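Local coordinates for protein YciF (Escherichia coli, PDB 2GS4) that is a stress protein of uncertain biochemical role that forms a homodimer and, as a ferritin-like, rubrerythrin-related helical protein, probably binds metal, at residues N86-S91 with A100-A105; K94-D99 with I155-K160. One frame throughout, in Å; residues are numbered along the deposited sequence.

Interaction 1 (N86-S91 with A100-A105)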
# COMPACT_ATOMS: atom_id res chain seq x y z
N ASN A 86 4.50 -14.26 -1.99
CA ASN A 86 5.57 -15.11 -2.50
C ASN A 86 6.38 -15.72 -1.36
O ASN A 86 6.87 -16.85 -1.48
CB ASN A 86 6.49 -14.31 -3.44
CG ASN A 86 7.32 -15.20 -4.34
OD1 ASN A 86 6.82 -16.19 -4.90
ND2 ASN A 86 8.59 -14.85 -4.50
N GLU A 87 6.54 -14.99 -0.26
CA GLU A 87 7.29 -15.52 0.87
C GLU A 87 6.59 -16.77 1.39
O GLU A 87 7.22 -17.68 1.93
CB GLU A 87 7.42 -14.49 1.98
CG GLU A 87 8.81 -13.93 2.13
CD GLU A 87 9.00 -13.19 3.43
OE1 GLU A 87 9.02 -13.86 4.49
OE2 GLU A 87 9.12 -11.95 3.40
N VAL A 88 5.26 -16.82 1.25
CA VAL A 88 4.50 -17.99 1.69
C VAL A 88 4.70 -19.10 0.65
O VAL A 88 4.99 -20.24 1.01
CB VAL A 88 2.97 -17.69 1.82
CG1 VAL A 88 2.21 -18.96 2.13
CG2 VAL A 88 2.74 -16.66 2.94
N ILE A 89 4.54 -18.74 -0.62
CA ILE A 89 4.70 -19.67 -1.75
C ILE A 89 6.05 -20.39 -1.69
O ILE A 89 6.13 -21.61 -1.86
CB ILE A 89 4.64 -18.92 -3.13
CG1 ILE A 89 3.23 -18.40 -3.41
CG2 ILE A 89 5.11 -19.84 -4.25
CD1 ILE A 89 3.15 -17.40 -4.58
N GLU A 90 7.10 -19.62 -1.46
CA GLU A 90 8.46 -20.14 -1.42
C GLU A 90 8.92 -20.74 -0.09
O GLU A 90 10.08 -21.17 0.02
CB GLU A 90 9.42 -19.03 -1.85
CG GLU A 90 9.08 -18.40 -3.20
CD GLU A 90 9.48 -19.27 -4.37
OE1 GLU A 90 10.69 -19.54 -4.53
OE2 GLU A 90 8.59 -19.68 -5.14
N SER A 91 8.04 -20.76 0.91
CA SER A 91 8.40 -21.32 2.21
C SER A 91 8.17 -22.83 2.17
O SER A 91 7.75 -23.36 1.14
CB SER A 91 7.52 -20.73 3.30
OG SER A 91 6.21 -21.28 3.21
N ALA A 100 -3.67 -21.59 4.66
CA ALA A 100 -4.20 -20.55 5.55
C ALA A 100 -3.44 -19.26 5.26
O ALA A 100 -4.03 -18.18 5.19
CB ALA A 100 -4.01 -20.96 7.01
N ALA A 101 -2.14 -19.39 5.10
CA ALA A 101 -1.28 -18.25 4.81
C ALA A 101 -1.54 -17.70 3.41
O ALA A 101 -1.58 -16.49 3.22
CB ALA A 101 0.18 -18.65 4.95
N LEU A 102 -1.72 -18.58 2.44
CA LEU A 102 -1.97 -18.13 1.07
C LEU A 102 -3.28 -17.35 0.98
O LEU A 102 -3.34 -16.28 0.37
CB LEU A 102 -1.98 -19.32 0.10
CG LEU A 102 -0.59 -19.94 -0.10
CD1 LEU A 102 -0.68 -21.21 -0.94
CD2 LEU A 102 0.33 -18.92 -0.76
N ILE A 103 -4.32 -17.86 1.62
CA ILE A 103 -5.62 -17.21 1.64
C ILE A 103 -5.49 -15.87 2.37
O ILE A 103 -5.98 -14.85 1.90
CB ILE A 103 -6.65 -18.11 2.33
CG1 ILE A 103 -6.79 -19.40 1.52
CG2 ILE A 103 -7.98 -17.39 2.50
CD1 ILE A 103 -7.84 -20.36 2.02
N ALA A 104 -4.81 -15.88 3.51
CA ALA A 104 -4.61 -14.66 4.29
C ALA A 104 -3.82 -13.62 3.49
O ALA A 104 -4.15 -12.43 3.53
CB ALA A 104 -3.90 -14.98 5.60
N ALA A 105 -2.79 -14.06 2.79
CA ALA A 105 -1.99 -13.13 1.99
C ALA A 105 -2.88 -12.55 0.90
O ALA A 105 -2.83 -11.35 0.62
CB ALA A 105 -0.80 -13.85 1.38
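The last turn of helix 76-89 comes up against residues 100-105, in the second and third turns of helix 95-126, with Val88 facing Leu102, their CA atoms 6.5 Å apart, and no hydrogen bond runs between the segments. Val88 carries most of the contact. Its CG1, anti to the backbone N (chi1 174°), meets two side chains at once: it lies 3.5 Å from Ala101 CB and 3.4 Å from Leu102 CD2, both tighter than usual van der Waals contact. The other branch, CG2, also rests against Ala101 CB, at 3.8 Å, so the alanine methyl is touched by both arms of the valine fork. Leu102 leaves its helix beside the interface and not straight into it; only the end of the side chain swings over, its CD2 reaching past Val88 to Ile89 CG1 at 4.0 Å. There the leucine and isoleucine side chains cross at about a right angle, and Leu31 touches both of them, so that helix 6-33 covers this edge of the contact. Glu93 of the connecting loop lies against Val88 and Ala101. The helix finishes just beyond Val88, whose carbonyl O accepts both Ser91 N, at 3.1 Å, and Ser91 OG, at 2.7 Å; the hydroxyl approaches 18° out of the carbonyl plane. Ser91 OG is bonded to Glu93 N as well, which ties the turn to the loop that follows. The short helix 76-89 thus packs its end near the start of long helix 95-126, in a five-helix chain consistent with the ferritin-like, rubrerythrin-related family.

Interaction 2 (K94-D99 with I155-K160)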
# COMPACT_ATOMS: atom_id res chain seq x y z
N LYS A 94 3.17 -26.20 4.53
CA LYS A 94 2.52 -27.22 3.73
C LYS A 94 1.04 -27.38 4.07
O LYS A 94 0.60 -27.04 5.18
CB LYS A 94 3.30 -28.53 3.91
CG LYS A 94 2.96 -29.66 2.96
CD LYS A 94 3.91 -30.85 3.18
CE LYS A 94 5.27 -30.62 2.51
NZ LYS A 94 6.40 -31.38 3.15
N ASN A 95 0.30 -27.91 3.10
CA ASN A 95 -1.15 -28.12 3.16
C ASN A 95 -2.00 -27.11 3.94
O ASN A 95 -2.08 -25.96 3.52
CB ASN A 95 -1.49 -29.59 3.53
CG ASN A 95 -0.90 -30.04 4.84
OD1 ASN A 95 -1.44 -29.75 5.91
ND2 ASN A 95 0.21 -30.77 4.78
N GLU A 96 -2.64 -27.48 5.04
CA GLU A 96 -3.49 -26.50 5.73
C GLU A 96 -2.79 -25.25 6.26
O GLU A 96 -3.39 -24.17 6.31
CB GLU A 96 -4.28 -27.14 6.88
CG GLU A 96 -5.39 -28.08 6.43
CD GLU A 96 -4.92 -29.52 6.37
OE1 GLU A 96 -3.73 -29.77 6.66
OE2 GLU A 96 -5.74 -30.41 6.05
N VAL A 97 -1.53 -25.40 6.67
CA VAL A 97 -0.76 -24.26 7.18
C VAL A 97 -0.53 -23.35 5.99
O VAL A 97 -0.84 -22.15 6.01
CB VAL A 97 0.61 -24.70 7.72
CG1 VAL A 97 1.33 -23.54 8.37
CG2 VAL A 97 0.42 -25.84 8.71
N ARG A 98 0.02 -23.95 4.95
CA ARG A 98 0.33 -23.27 3.71
C ARG A 98 -0.87 -22.54 3.12
O ARG A 98 -0.77 -21.37 2.75
CB ARG A 98 0.85 -24.29 2.70
CG ARG A 98 1.13 -23.71 1.35
CD ARG A 98 1.85 -24.70 0.46
NE ARG A 98 2.38 -24.04 -0.72
CZ ARG A 98 3.63 -23.59 -0.83
NH1 ARG A 98 4.02 -22.98 -1.95
NH2 ARG A 98 4.50 -23.76 0.16
N ASP A 99 -2.01 -23.22 3.05
CA ASP A 99 -3.21 -22.63 2.49
C ASP A 99 -3.82 -21.50 3.34
O ASP A 99 -4.40 -20.56 2.80
CB ASP A 99 -4.24 -23.73 2.22
CG ASP A 99 -3.79 -24.69 1.12
OD1 ASP A 99 -4.33 -25.82 1.06
OD2 ASP A 99 -2.90 -24.33 0.33
N ILE A 155 -12.52 -20.33 5.99
CA ILE A 155 -13.35 -21.08 6.91
C ILE A 155 -13.21 -22.57 6.59
O ILE A 155 -12.94 -23.37 7.48
CB ILE A 155 -14.85 -20.64 6.82
CG1 ILE A 155 -15.04 -19.30 7.53
CG2 ILE A 155 -15.76 -21.69 7.44
CD1 ILE A 155 -16.44 -18.69 7.42
N ASN A 156 -13.35 -22.94 5.31
CA ASN A 156 -13.22 -24.35 4.93
C ASN A 156 -11.86 -24.93 5.35
O ASN A 156 -11.80 -26.05 5.85
CB ASN A 156 -13.38 -24.55 3.42
CG ASN A 156 -14.70 -24.03 2.88
OD1 ASN A 156 -15.67 -23.87 3.61
ND2 ASN A 156 -14.74 -23.79 1.58
N ASN A 157 -10.78 -24.18 5.14
CA ASN A 157 -9.44 -24.67 5.49
C ASN A 157 -9.31 -24.85 6.99
O ASN A 157 -8.60 -25.74 7.46
CB ASN A 157 -8.36 -23.70 4.97
CG ASN A 157 -6.94 -24.20 5.24
OD1 ASN A 157 -6.52 -25.26 4.75
ND2 ASN A 157 -6.19 -23.45 6.03
N VAL A 158 -9.99 -23.99 7.75
CA VAL A 158 -9.95 -24.08 9.20
C VAL A 158 -10.69 -25.33 9.67
O VAL A 158 -10.28 -25.96 10.65
CB VAL A 158 -10.59 -22.82 9.83
CG1 VAL A 158 -10.95 -23.08 11.28
CG2 VAL A 158 -9.61 -21.65 9.74
N ASN A 159 -11.75 -25.69 8.97
CA ASN A 159 -12.57 -26.86 9.31
C ASN A 159 -12.19 -28.16 8.60
O ASN A 159 -12.80 -29.21 8.82
CB ASN A 159 -14.04 -26.56 9.05
CG ASN A 159 -14.59 -25.51 9.98
OD1 ASN A 159 -14.42 -25.59 11.20
ND2 ASN A 159 -15.25 -24.51 9.42
N LYS A 160 -11.18 -28.07 7.75
CA LYS A 160 -10.67 -29.21 6.99
C LYS A 160 -10.34 -30.38 7.92
O LYS A 160 -9.57 -30.23 8.88
CB LYS A 160 -9.41 -28.78 6.23
CG LYS A 160 -8.78 -29.85 5.36
CD LYS A 160 -9.42 -29.89 3.98
CE LYS A 160 -8.95 -28.74 3.11
NZ LYS A 160 -7.70 -29.08 2.36
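Asn157 reaches from the end of helix 130-159 to the first turn of helix 95-126 and gives the one hydrogen bond between these segments, from ND2 to Glu96 O at 2.9 Å. The bond is nearly straight, with an N-H...O angle of 169°, and uses a lone pair in the carbonyl plane, while the acceptor lies almost in the amide plane of Asn157. With CG anti to its own backbone N (chi1 -177°), the side chain extends toward helix 95-126 and sets the other amide atom, OD1, against carbon: Glu96 CA at 3.4 Å, Glu96 CG at 3.5 Å and Asp99 CB at 3.7 Å. OD1 is buried here and has no polar partner in the model. The bond thus ties helices 95-126 and 130-159 of the ferritin-like bundle together near their ends, close to where the modelled chain stops. Replacing Asn157 by alanine would probably cost Glu96 O its cross-helix donor and open a gap beside Glu96 CG and Asp99 CB. Toward the surface, Lys160 CG comes up to Glu96 OE2 at 3.2 Å, the two side chains crossing obliquely. The bent lysine leaves its NZ 4.4 Å from Glu96 OE2, beyond salt-bridge distance, although the opposite charges may still attract. Asp99 presents only its CB to Asn157, its OD2 being hydrogen-bonded to Thr35 OG1.

Both interactions use helix 95-126, and their centres lie 12 Å apart on the same side of the chain's centre. Interaction 1 joins it to the preceding helix, 76-89; interaction 2 joins its start to the last helix, 130-159. Each is partly buried, yet the first is wholly apolar across its segments and is backed by Leu31 of helix 6-33, whereas the second, farther from the chain's centre, joins a buried amide to a backbone carbonyl, with a glutamate and a lysine near each other, short of a salt bridge, toward solvent. Arg98 connects the two: its NH1 probably bonds Ile89 O at 2.5 Å. Asn157 also packs against Ala100, where the two ranges on helix 95-126 meet.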